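Local coordinates for putative branched chain amino acid ABC transporter, periplasmic amino acid-binding protein (Brucella ovis, PDB 4XFK) that probably captures branched-chain and other small amino acids in the periplasm as the binding component of an ABC transport system, at residues N137-F142 and W168-V172; V205-Q209 and A231-L237; I258-H262 and V356-S360. The protein carries 1 engineered substitution. One frame throughout, in Å; residues are numbered along the deposited sequence.

Interaction 1 of 3, residues N137-F142 and W168-V172; sequences NAAIRF and WGVDV. Engineered in segment 137-142: Arg141 (natural residue His).
Ala138 and Phe142 meet Trp168 and Val172 where two helices of one lobe of the periplasmic binding protein fold pack by their N-terminal turns. The short axes cross at -50°. Val172 is the wedge between two aromatic rings. Val172 CG1 lies over the face of Phe142, 3.6 Å from the ring centroid and 13° off the normal, a CH-pi contact. With CG1 anti to the backbone N, Val172 CG2 is left to cover the Trp168 ring 3.4 Å above its plane, offset toward the rim. Phe142 offers an edge to the indole, CE2 to Trp168 CH2 at 4.1 Å. Trp168 CZ3 then reaches Ala138 CA at 3.5 Å. Ala138 CB also packs on Asp171 CB at 3.8 Å. Engineered Arg141 (His in nature) only brushes the indole edge with CG; its guanidinium group salt-bridges Glu118. Asn137 caps helix 138-152, OD1 accepting from Ile140 N at 3.0 Å, while Asn137 ND2 bonds to Asp387 OD1. The indole NE1 bonds to Gly219 O, just after strand 215-218. Strand 158-164 lies between the two helices in the chain, and the Phe142 side chain also packs on Thr175 and Val176, farther along helix 167-184.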
ATOM      1  N   ASN A 137      -3.176  -2.205   5.495  1.00  6.44           N
ATOM      2  CA  ASN A 137      -4.587  -2.250   5.147  1.00  7.20           C
ATOM      3  C   ASN A 137      -5.282  -1.105   5.886  1.00  6.03           C
ATOM      4  O   ASN A 137      -4.633  -0.382   6.655  1.00  6.65           O
ATOM      5  CB  ASN A 137      -5.189  -3.626   5.469  1.00  7.33           C
ATOM      6  CG  ASN A 137      -5.086  -3.977   6.936  1.00  7.59           C
ATOM      7  OD1 ASN A 137      -5.439  -3.174   7.801  1.00  7.61           O
ATOM      8  ND2 ASN A 137      -4.581  -5.176   7.226  1.00  9.39           N
ATOM      9  N   ALA A 138      -6.580  -0.932   5.669  1.00  6.13           N
ATOM     10  CA  ALA A 138      -7.281   0.209   6.254  1.00  6.82           C
ATOM     11  C   ALA A 138      -7.143   0.276   7.770  1.00  7.38           C
ATOM     12  O   ALA A 138      -7.004   1.357   8.340  1.00  7.18           O
ATOM     13  CB  ALA A 138      -8.754   0.178   5.867  1.00  7.99           C
ATOM     14  N   ALA A 139      -7.188  -0.881   8.416  1.00  7.11           N
ATOM     15  CA  ALA A 139      -7.107  -0.928   9.874  1.00  7.19           C
ATOM     16  C   ALA A 139      -5.738  -0.481  10.368  1.00  8.07           C
ATOM     17  O   ALA A 139      -5.629   0.323  11.293  1.00  9.67           O
ATOM     18  CB  ALA A 139      -7.444  -2.327  10.391  1.00  7.87           C
ATOM     19  N   ILE A 140      -4.688  -0.998   9.742  1.00  7.35           N
ATOM     20  CA  ILE A 140      -3.338  -0.625  10.130  1.00  6.90           C
ATOM     21  C   ILE A 140      -3.095   0.870   9.880  1.00  7.16           C
ATOM     22  O   ILE A 140      -2.567   1.573  10.749  1.00  7.90           O
ATOM     23  CB  ILE A 140      -2.290  -1.469   9.372  1.00  7.23           C
ATOM     24  CG1 ILE A 140      -2.444  -2.960   9.721  1.00  8.29           C
ATOM     25  CG2 ILE A 140      -0.885  -0.956   9.657  1.00  8.56           C
ATOM     26  CD1 ILE A 140      -1.597  -3.891   8.852  1.00  8.95           C
ATOM     27  N   ARG A 141      -3.475   1.353   8.695  1.00  7.14           N
ATOM     28  CA  ARG A 141      -3.283   2.763   8.359  1.00  6.90           C
ATOM     29  C   ARG A 141      -3.924   3.686   9.394  1.00  6.25           C
ATOM     30  O   ARG A 141      -3.292   4.626   9.892  1.00  7.31           O
ATOM     31  CB  ARG A 141      -3.889   3.095   6.991  1.00  6.47           C
ATOM     32  CG  ARG A 141      -3.167   2.521   5.781  1.00  6.76           C
ATOM     33  CD  ARG A 141      -1.827   3.165   5.496  1.00  6.67           C
ATOM     34  NE  ARG A 141      -1.359   2.715   4.188  1.00  5.84           N
ATOM     35  CZ  ARG A 141      -0.218   3.096   3.622  1.00  5.92           C
ATOM     36  NH1 ARG A 141       0.581   3.960   4.233  1.00  6.64           N
ATOM     37  NH2 ARG A 141       0.127   2.605   2.439  1.00  7.11           N
ATOM     38  N   PHE A 142      -5.193   3.436   9.704  1.00  6.64           N
ATOM     39  CA  PHE A 142      -5.954   4.436  10.441  1.00  7.89           C
ATOM     40  C   PHE A 142      -5.880   4.325  11.949  1.00  8.03           C
ATOM     41  O   PHE A 142      -5.990   5.330  12.641  1.00  9.55           O
ATOM     42  CB  PHE A 142      -7.339   4.669   9.823  1.00  8.33           C
ATOM     43  CG  PHE A 142      -7.226   5.415   8.538  1.00  7.68           C
ATOM     44  CD1 PHE A 142      -7.170   6.804   8.538  1.00  9.09           C
ATOM     45  CD2 PHE A 142      -7.003   4.734   7.346  1.00  7.74           C
ATOM     46  CE1 PHE A 142      -6.970   7.505   7.365  1.00  8.71           C
ATOM     47  CE2 PHE A 142      -6.792   5.432   6.161  1.00  7.97           C
ATOM     48  CZ  PHE A 142      -6.759   6.815   6.174  1.00  7.48           C
ATOM     49  N   TRP A 168     -12.308   0.348  -0.530  1.00  7.38           N
ATOM     50  CA  TRP A 168     -11.249   0.961   0.267  1.00  7.57           C
ATOM     51  C   TRP A 168     -11.750   2.116   1.141  1.00  6.43           C
ATOM     52  O   TRP A 168     -11.505   2.147   2.351  1.00  6.69           O
ATOM     53  CB  TRP A 168     -10.111   1.434  -0.648  1.00  7.12           C
ATOM     54  CG  TRP A 168      -9.217   2.460  -0.013  1.00  6.68           C
ATOM     55  CD1 TRP A 168      -9.095   3.773  -0.380  1.00  6.95           C
ATOM     56  CD2 TRP A 168      -8.327   2.270   1.095  1.00  6.36           C
ATOM     57  NE1 TRP A 168      -8.183   4.408   0.424  1.00  6.50           N
ATOM     58  CE2 TRP A 168      -7.699   3.511   1.341  1.00  5.77           C
ATOM     59  CE3 TRP A 168      -8.015   1.179   1.916  1.00  6.37           C
ATOM     60  CZ2 TRP A 168      -6.768   3.694   2.367  1.00  6.47           C
ATOM     61  CZ3 TRP A 168      -7.081   1.361   2.930  1.00  6.93           C
ATOM     62  CH2 TRP A 168      -6.473   2.608   3.148  1.00  7.18           C
ATOM     63  N   GLY A 169     -12.447   3.068   0.533  1.00  7.20           N
ATOM     64  CA  GLY A 169     -12.895   4.240   1.261  1.00  7.27           C
ATOM     65  C   GLY A 169     -13.928   3.924   2.323  1.00  7.75           C
ATOM     66  O   GLY A 169     -13.943   4.534   3.396  1.00  8.42           O
ATOM     67  N   VAL A 170     -14.807   2.978   2.021  1.00  8.29           N
ATOM     68  CA  VAL A 170     -15.781   2.501   2.988  1.00  8.46           C
ATOM     69  C   VAL A 170     -15.059   1.887   4.189  1.00  8.39           C
ATOM     70  O   VAL A 170     -15.431   2.144   5.332  1.00  8.82           O
ATOM     71  CB  VAL A 170     -16.732   1.499   2.318  1.00 10.08           C
ATOM     72  CG1 VAL A 170     -17.581   0.757   3.350  1.00 11.02           C
ATOM     73  CG2 VAL A 170     -17.613   2.232   1.312  1.00 11.61           C
ATOM     74  N   ASP A 171     -14.013   1.103   3.930  1.00  7.54           N
ATOM     75  CA  ASP A 171     -13.251   0.510   5.023  1.00  8.54           C
ATOM     76  C   ASP A 171     -12.561   1.570   5.880  1.00  8.34           C
ATOM     77  O   ASP A 171     -12.480   1.427   7.108  1.00  9.18           O
ATOM     78  CB  ASP A 171     -12.194  -0.465   4.496  1.00  8.38           C
ATOM     79  CG  ASP A 171     -12.778  -1.771   3.993  1.00  9.61           C
ATOM     80  OD1 ASP A 171     -13.925  -2.109   4.338  1.00 11.99           O
ATOM     81  OD2 ASP A 171     -12.059  -2.478   3.261  1.00 10.73           O
ATOM     82  N   VAL A 172     -12.048   2.628   5.250  1.00  7.47           N
ATOM     83  CA  VAL A 172     -11.441   3.705   6.022  1.00  8.05           C
ATOM     84  C   VAL A 172     -12.485   4.369   6.920  1.00  7.66           C
ATOM     85  O   VAL A 172     -12.258   4.549   8.120  1.00  8.26           O
ATOM     86  CB  VAL A 172     -10.744   4.767   5.127  1.00  8.14           C
ATOM     87  CG1 VAL A 172     -10.275   5.948   5.979  1.00  6.76           C
ATOM     88  CG2 VAL A 172      -9.571   4.143   4.371  1.00  8.38           C
TER

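Interaction 2 of 3, residues V205-Q209 and A231-L237; sequences VAKIQ and AASGAGL
Val205 of helix 202-210 faces Ala231, Ala232 and Ala235 of helix 223-235. The two helices are successive alpha elements of the alternating beta-alpha part of this lobe, with strand 215-218 between them in the chain. Their short axes cross at -58°. From CB, the Val205 side chain splits into two methyl groups that touch different parts of the facing helix. CG1 is anti to the backbone N. Val205 CG1 meets Ala235 CB at 3.7 Å and stands more loosely near Leu237 CD1. CG2 points the other way along the partner helix. Val205 CG2 meets Ala231 CB at 3.8 Å and lies 3.7 Å from the backbone N of Ala232. The small alanines therefore let a branched side chain sit close against the helix backbone.

Leu237, just past the end of the helix, packs beside Val205. Gly236 ends helix 223-235 in a Schellman motif with phi 65°. Its N bonds back to Ser233 O, and Leu237 N bonds back to Ala232 O. This turn brings Leu237 round to face helix 202-210. Leu237 CD1 touches Ile208 CG2 at 4.0 Å, the two side chains crossing at about a right angle. Leu237 CD1 also meets Gln209 CG at 3.8 Å. Beyond CG, Gln209 runs extended at the solvent-exposed side of the contact. Gln209 NE2 donates to a water at 3.1 Å. That water donates in turn to Ala235 O at 2.8 Å.

No direct hydrogen bond joins the two segments. The buried part is mainly methyl groups packed on one another. At the exposed end, one water links an amide to a carbonyl near the helix terminus. Close fit of apolar groups therefore makes most of this contact, and its polar link goes through solvent.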
ATOM      1  N   VAL A 205     -14.856  20.969   1.045  1.00 12.83           N
ATOM      2  CA  VAL A 205     -14.083  21.742   2.000  1.00 13.05           C
ATOM      3  C   VAL A 205     -15.011  22.634   2.836  1.00 13.94           C
ATOM      4  O   VAL A 205     -14.827  22.770   4.045  1.00 13.77           O
ATOM      5  CB  VAL A 205     -12.957  22.533   1.297  1.00 14.03           C
ATOM      6  CG1 VAL A 205     -12.292  23.507   2.249  1.00 15.73           C
ATOM      7  CG2 VAL A 205     -11.929  21.556   0.728  1.00 14.99           C
ATOM      8  N   ALA A 206     -16.043  23.193   2.209  1.00 16.81           N
ATOM      9  CA  ALA A 206     -17.031  23.997   2.940  1.00 17.35           C
ATOM     10  C   ALA A 206     -17.751  23.171   4.019  1.00 16.84           C
ATOM     11  O   ALA A 206     -17.981  23.649   5.131  1.00 18.05           O
ATOM     12  CB  ALA A 206     -18.033  24.621   1.974  1.00 17.88           C
ATOM     13  N   LYS A 207     -18.099  21.930   3.689  1.00 16.93           N
ATOM     14  CA  LYS A 207     -18.735  21.028   4.652  1.00 17.54           C
ATOM     15  C   LYS A 207     -17.802  20.727   5.829  1.00 16.71           C
ATOM     16  O   LYS A 207     -18.234  20.699   6.989  1.00 19.18           O
ATOM     17  CB  LYS A 207     -19.161  19.720   3.979  1.00 19.74           C
ATOM     18  N   ILE A 208     -16.525  20.514   5.525  1.00 15.18           N
ATOM     19  CA  ILE A 208     -15.520  20.273   6.554  1.00 14.38           C
ATOM     20  C   ILE A 208     -15.388  21.490   7.466  1.00 15.25           C
ATOM     21  O   ILE A 208     -15.345  21.364   8.693  1.00 15.73           O
ATOM     22  CB  ILE A 208     -14.168  19.913   5.921  1.00 12.52           C
ATOM     23  CG1 ILE A 208     -14.272  18.543   5.253  1.00 13.67           C
ATOM     24  CG2 ILE A 208     -13.055  19.917   6.967  1.00 12.82           C
ATOM     25  CD1 ILE A 208     -13.105  18.209   4.346  1.00 12.82           C
ATOM     26  N   GLN A 209     -15.362  22.677   6.873  1.00 15.79           N
ATOM     27  CA  GLN A 209     -15.310  23.895   7.672  1.00 17.86           C
ATOM     28  C   GLN A 209     -16.509  24.031   8.615  1.00 18.99           C
ATOM     29  O   GLN A 209     -16.348  24.438   9.762  1.00 20.75           O
ATOM     30  CB  GLN A 209     -15.174  25.117   6.767  1.00 20.38           C
ATOM     31  CG  GLN A 209     -13.819  25.194   6.085  1.00 22.34           C
ATOM     32  CD  GLN A 209     -13.707  26.374   5.151  1.00 25.17           C
ATOM     33  OE1 GLN A 209     -14.536  26.552   4.255  1.00 27.82           O
ATOM     34  NE2 GLN A 209     -12.685  27.195   5.356  1.00 25.93           N
ATOM     35  N   ALA A 231      -8.096  22.530  -2.977  1.00 12.43           N
ATOM     36  CA  ALA A 231      -9.286  23.238  -2.513  1.00 11.41           C
ATOM     37  C   ALA A 231      -9.131  23.676  -1.059  1.00 10.61           C
ATOM     38  O   ALA A 231      -9.524  24.787  -0.693  1.00 12.74           O
ATOM     39  CB  ALA A 231     -10.525  22.372  -2.687  1.00 12.68           C
ATOM     40  N   ALA A 232      -8.552  22.807  -0.231  1.00 10.44           N
ATOM     41  CA  ALA A 232      -8.285  23.144   1.167  1.00 11.57           C
ATOM     42  C   ALA A 232      -7.356  24.350   1.246  1.00 11.09           C
ATOM     43  O   ALA A 232      -7.581  25.267   2.039  1.00 12.43           O
ATOM     44  CB  ALA A 232      -7.687  21.948   1.907  1.00 11.55           C
ATOM     45  N   SER A 233      -6.330  24.362   0.400  1.00 11.44           N
ATOM     46  CA  SER A 233      -5.385  25.472   0.369  1.00 12.88           C
ATOM     47  C   SER A 233      -6.069  26.780  -0.031  1.00 12.09           C
ATOM     48  O   SER A 233      -5.870  27.818   0.605  1.00 13.48           O
ATOM     49  CB  SER A 233      -4.237  25.167  -0.594  1.00 14.41           C
ATOM     50  OG  SER A 233      -3.273  26.205  -0.567  1.00 15.89           O
ATOM     51  N   GLY A 234      -6.882  26.734  -1.081  1.00 13.33           N
ATOM     52  CA  GLY A 234      -7.603  27.914  -1.528  1.00 14.65           C
ATOM     53  C   GLY A 234      -8.526  28.492  -0.471  1.00 14.91           C
ATOM     54  O   GLY A 234      -8.746  29.704  -0.437  1.00 17.09           O
ATOM     55  N   ALA A 235      -9.062  27.630   0.392  1.00 13.64           N
ATOM     56  CA  ALA A 235     -10.004  28.040   1.431  1.00 14.17           C
ATOM     57  C   ALA A 235      -9.306  28.424   2.735  1.00 14.80           C
ATOM     58  O   ALA A 235      -9.945  28.913   3.667  1.00 16.87           O
ATOM     59  CB  ALA A 235     -11.012  26.924   1.693  1.00 16.17           C
ATOM     60  N   GLY A 236      -7.999  28.199   2.807  1.00 14.27           N
ATOM     61  CA  GLY A 236      -7.259  28.446   4.036  1.00 14.17           C
ATOM     62  C   GLY A 236      -7.684  27.532   5.172  1.00 14.40           C
ATOM     63  O   GLY A 236      -7.716  27.940   6.336  1.00 15.71           O
ATOM     64  N   LEU A 237      -8.008  26.287   4.835  1.00 14.67           N
ATOM     65  CA  LEU A 237      -8.490  25.323   5.821  1.00 13.56           C
ATOM     66  C   LEU A 237      -7.524  25.187   6.983  1.00 14.62           C
ATOM     67  O   LEU A 237      -6.313  25.056   6.781  1.00 15.28           O
ATOM     68  CB  LEU A 237      -8.697  23.960   5.170  1.00 15.69           C
ATOM     69  CG  LEU A 237      -9.211  22.848   6.085  1.00 16.82           C
ATOM     70  CD1 LEU A 237     -10.686  23.048   6.421  1.00 17.39           C
ATOM     71  CD2 LEU A 237      -8.972  21.484   5.443  1.00 18.77           C
TER
HETATM   72  O   HOH W   1     -12.555  29.789   3.640  1.00 38.23           O

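Interaction 3 of 3, residues I258-H262 and V356-S360; sequences IAEGH and VQEVS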
ATOM      1  N   ILE A 258      -0.878  26.037   3.281  1.00 11.36           N
ATOM      2  CA  ILE A 258      -1.345  25.267   4.442  1.00 10.96           C
ATOM      3  C   ILE A 258      -0.584  23.956   4.630  1.00 11.72           C
ATOM      4  O   ILE A 258      -1.041  23.068   5.350  1.00 12.89           O
ATOM      5  CB  ILE A 258      -2.871  24.963   4.396  1.00 12.02           C
ATOM      6  CG1 ILE A 258      -3.218  24.005   3.251  1.00 12.63           C
ATOM      7  CG2 ILE A 258      -3.677  26.253   4.303  1.00 11.71           C
ATOM      8  CD1 ILE A 258      -4.608  23.388   3.378  1.00 13.25           C
ATOM      9  N   ALA A 259       0.588  23.853   4.011  1.00 11.22           N
ATOM     10  CA  ALA A 259       1.336  22.592   4.012  1.00 11.68           C
ATOM     11  C   ALA A 259       1.703  22.066   5.406  1.00 10.71           C
ATOM     12  O   ALA A 259       1.625  20.858   5.657  1.00 12.49           O
ATOM     13  CB  ALA A 259       2.587  22.724   3.154  1.00 12.77           C
ATOM     14  N   GLU A 260       2.127  22.955   6.301  1.00 11.94           N
ATOM     15  CA  GLU A 260       2.639  22.533   7.601  1.00 13.12           C
ATOM     16  C   GLU A 260       1.616  21.727   8.403  1.00 11.59           C
ATOM     17  O   GLU A 260       0.455  22.110   8.505  1.00 12.32           O
ATOM     18  CB  GLU A 260       3.098  23.754   8.412  1.00 14.87           C
ATOM     19  CG  GLU A 260       3.736  23.419   9.764  1.00 18.11           C
ATOM     20  CD  GLU A 260       4.082  24.654  10.589  1.00 23.60           C
ATOM     21  OE1 GLU A 260       3.794  25.785  10.141  1.00 26.40           O
ATOM     22  OE2 GLU A 260       4.637  24.495  11.696  1.00 26.56           O
ATOM     23  N   GLY A 261       2.048  20.596   8.949  1.00 10.67           N
ATOM     24  CA  GLY A 261       1.292  19.948  10.004  1.00 10.61           C
ATOM     25  C   GLY A 261       0.336  18.838   9.615  1.00  9.81           C
ATOM     26  O   GLY A 261      -0.277  18.226  10.487  1.00 11.08           O
ATOM     27  N   HIS A 262       0.174  18.583   8.320  1.00  8.83           N
ATOM     28  CA  HIS A 262      -0.622  17.433   7.890  1.00  8.15           C
ATOM     29  C   HIS A 262       0.136  16.146   8.164  1.00  7.76           C
ATOM     30  O   HIS A 262       1.365  16.155   8.298  1.00  8.64           O
ATOM     31  CB  HIS A 262      -1.025  17.564   6.425  1.00  9.03           C
ATOM     32  CG  HIS A 262      -1.804  18.805   6.151  1.00  9.66           C
ATOM     33  ND1 HIS A 262      -3.157  18.902   6.397  1.00 10.07           N
ATOM     34  CD2 HIS A 262      -1.412  20.020   5.699  1.00 10.55           C
ATOM     35  CE1 HIS A 262      -3.569  20.121   6.095  1.00 11.79           C
ATOM     36  NE2 HIS A 262      -2.529  20.820   5.676  1.00 11.94           N
ATOM     37  N   VAL A 356       4.610   7.243  11.657  1.00  8.13           N
ATOM     38  CA  VAL A 356       3.710   8.379  11.540  1.00  7.33           C
ATOM     39  C   VAL A 356       4.546   9.645  11.375  1.00  8.23           C
ATOM     40  O   VAL A 356       5.532   9.848  12.090  1.00  8.51           O
ATOM     41  CB  VAL A 356       2.749   8.479  12.735  1.00  8.13           C
ATOM     42  CG1 VAL A 356       1.617   9.427  12.397  1.00  8.17           C
ATOM     43  CG2 VAL A 356       2.192   7.093  13.063  1.00  9.10           C
ATOM     44  N   GLN A 357       4.148  10.473  10.411  1.00  7.50           N
ATOM     45  CA  GLN A 357       4.980  11.557   9.897  1.00  7.71           C
ATOM     46  C   GLN A 357       4.181  12.845   9.749  1.00  7.81           C
ATOM     47  O   GLN A 357       2.987  12.807   9.412  1.00  8.75           O
ATOM     48  CB  GLN A 357       5.532  11.172   8.524  1.00  8.15           C
ATOM     49  CG  GLN A 357       6.382   9.905   8.521  1.00  8.57           C
ATOM     50  CD  GLN A 357       6.378   9.204   7.180  1.00  7.67           C
ATOM     51  OE1 GLN A 357       6.895   9.730   6.194  1.00  8.08           O
ATOM     52  NE2 GLN A 357       5.799   8.005   7.136  1.00  8.17           N
ATOM     53  N   GLU A 358       4.844  13.979   9.973  1.00  8.21           N
ATOM     54  CA  GLU A 358       4.211  15.289   9.828  1.00  8.59           C
ATOM     55  C   GLU A 358       4.895  16.091   8.729  1.00  9.00           C
ATOM     56  O   GLU A 358       6.098  15.958   8.521  1.00  9.91           O
ATOM     57  CB  GLU A 358       4.281  16.057  11.147  1.00 11.06           C
ATOM     58  CG  GLU A 358       5.702  16.354  11.618  1.00 15.90           C
ATOM     59  CD  GLU A 358       5.742  17.099  12.930  1.00 22.22           C
ATOM     60  OE1 GLU A 358       5.328  18.274  12.955  1.00 25.52           O
ATOM     61  OE2 GLU A 358       6.190  16.506  13.932  1.00 24.97           O
ATOM     62  N   VAL A 359       4.136  16.923   8.027  1.00  8.92           N
ATOM     63  CA  VAL A 359       4.733  17.807   7.033  1.00  9.57           C
ATOM     64  C   VAL A 359       5.424  18.966   7.753  1.00 10.14           C
ATOM     65  O   VAL A 359       4.792  19.688   8.529  1.00 10.25           O
ATOM     66  CB  VAL A 359       3.680  18.332   6.049  1.00  9.31           C
ATOM     67  CG1 VAL A 359       4.328  19.252   5.022  1.00  9.66           C
ATOM     68  CG2 VAL A 359       2.974  17.153   5.368  1.00  9.97           C
ATOM     69  N   SER A 360       6.720  19.131   7.497  1.00  9.40           N
ATOM     70  CA  SER A 360       7.555  20.032   8.282  1.00  9.47           C
ATOM     71  C   SER A 360       8.760  20.492   7.479  1.00  9.72           C
ATOM     72  O   SER A 360       9.288  19.745   6.657  1.00 11.05           O
ATOM     73  CB  SER A 360       8.043  19.318   9.544  1.00 10.90           C
ATOM     74  OG  SER A 360       8.998  20.101  10.244  1.00 12.46           O
TER
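Gly261 and His262 both pair with Val359, in the pattern of a G1 beta bulge. The two bulge residues are also the last two of the type II turn from Ala259 to His262. They lead into strand 263-266, which runs antiparallel to strand 350-360. Gly261 N donates to Val359 O at 2.9 Å. Val359 N donates to His262 O, also at 2.9 Å. Two residues thus lie opposite one. Gly261 has phi 96° and psi -5°, a conformation that suits glycine.

The Val359 side chain turns into the loop. Val359 CG1, anti to the backbone N, lies 3.2 Å from Ala259 O, a tight approach. Val359 CG2 is 3.5 Å from His262 O. His262 O also has a CA-H...O contact from Glu358 CA at 3.3 Å. Glu358 OE2 has a long, weak ion pair with Lys152 NZ.

Further out, Lys240 NZ bonds to Glu260 O on the turn. On its other edge, strand 350-360 pairs with strand 373-380, and Phe374 packs on Val359. The His262 ring is held at both nitrogens, consistent with a neutral ring. ND1 accepts from Phe241 N, and the Phe241 ring meets the imidazole. His262 NE2 donates a weak bond to Ile258 O, 2.7 Å long and bent to 127°.

All three contacts lie in the same lobe, around its mixed sheet. Interactions 2 and 3 touch, with centres 16 Å apart. Ile258, at the start of the loop of interaction 3, leans on helix 223-235: its CD1 is 3.6 Å from Ser233 N. Its CG2 packs near Gly236 and Leu237, where that helix ends. Interaction 1 is separate, its nearest atoms about 7 Å from interaction 3 and about 13 Å from interaction 2. It lies near two bound species. The Trp168 side chain is about 4 Å from an acetate, probably from crystallisation, and the engineered Arg141 side chain is about 7 Å from a sodium ion.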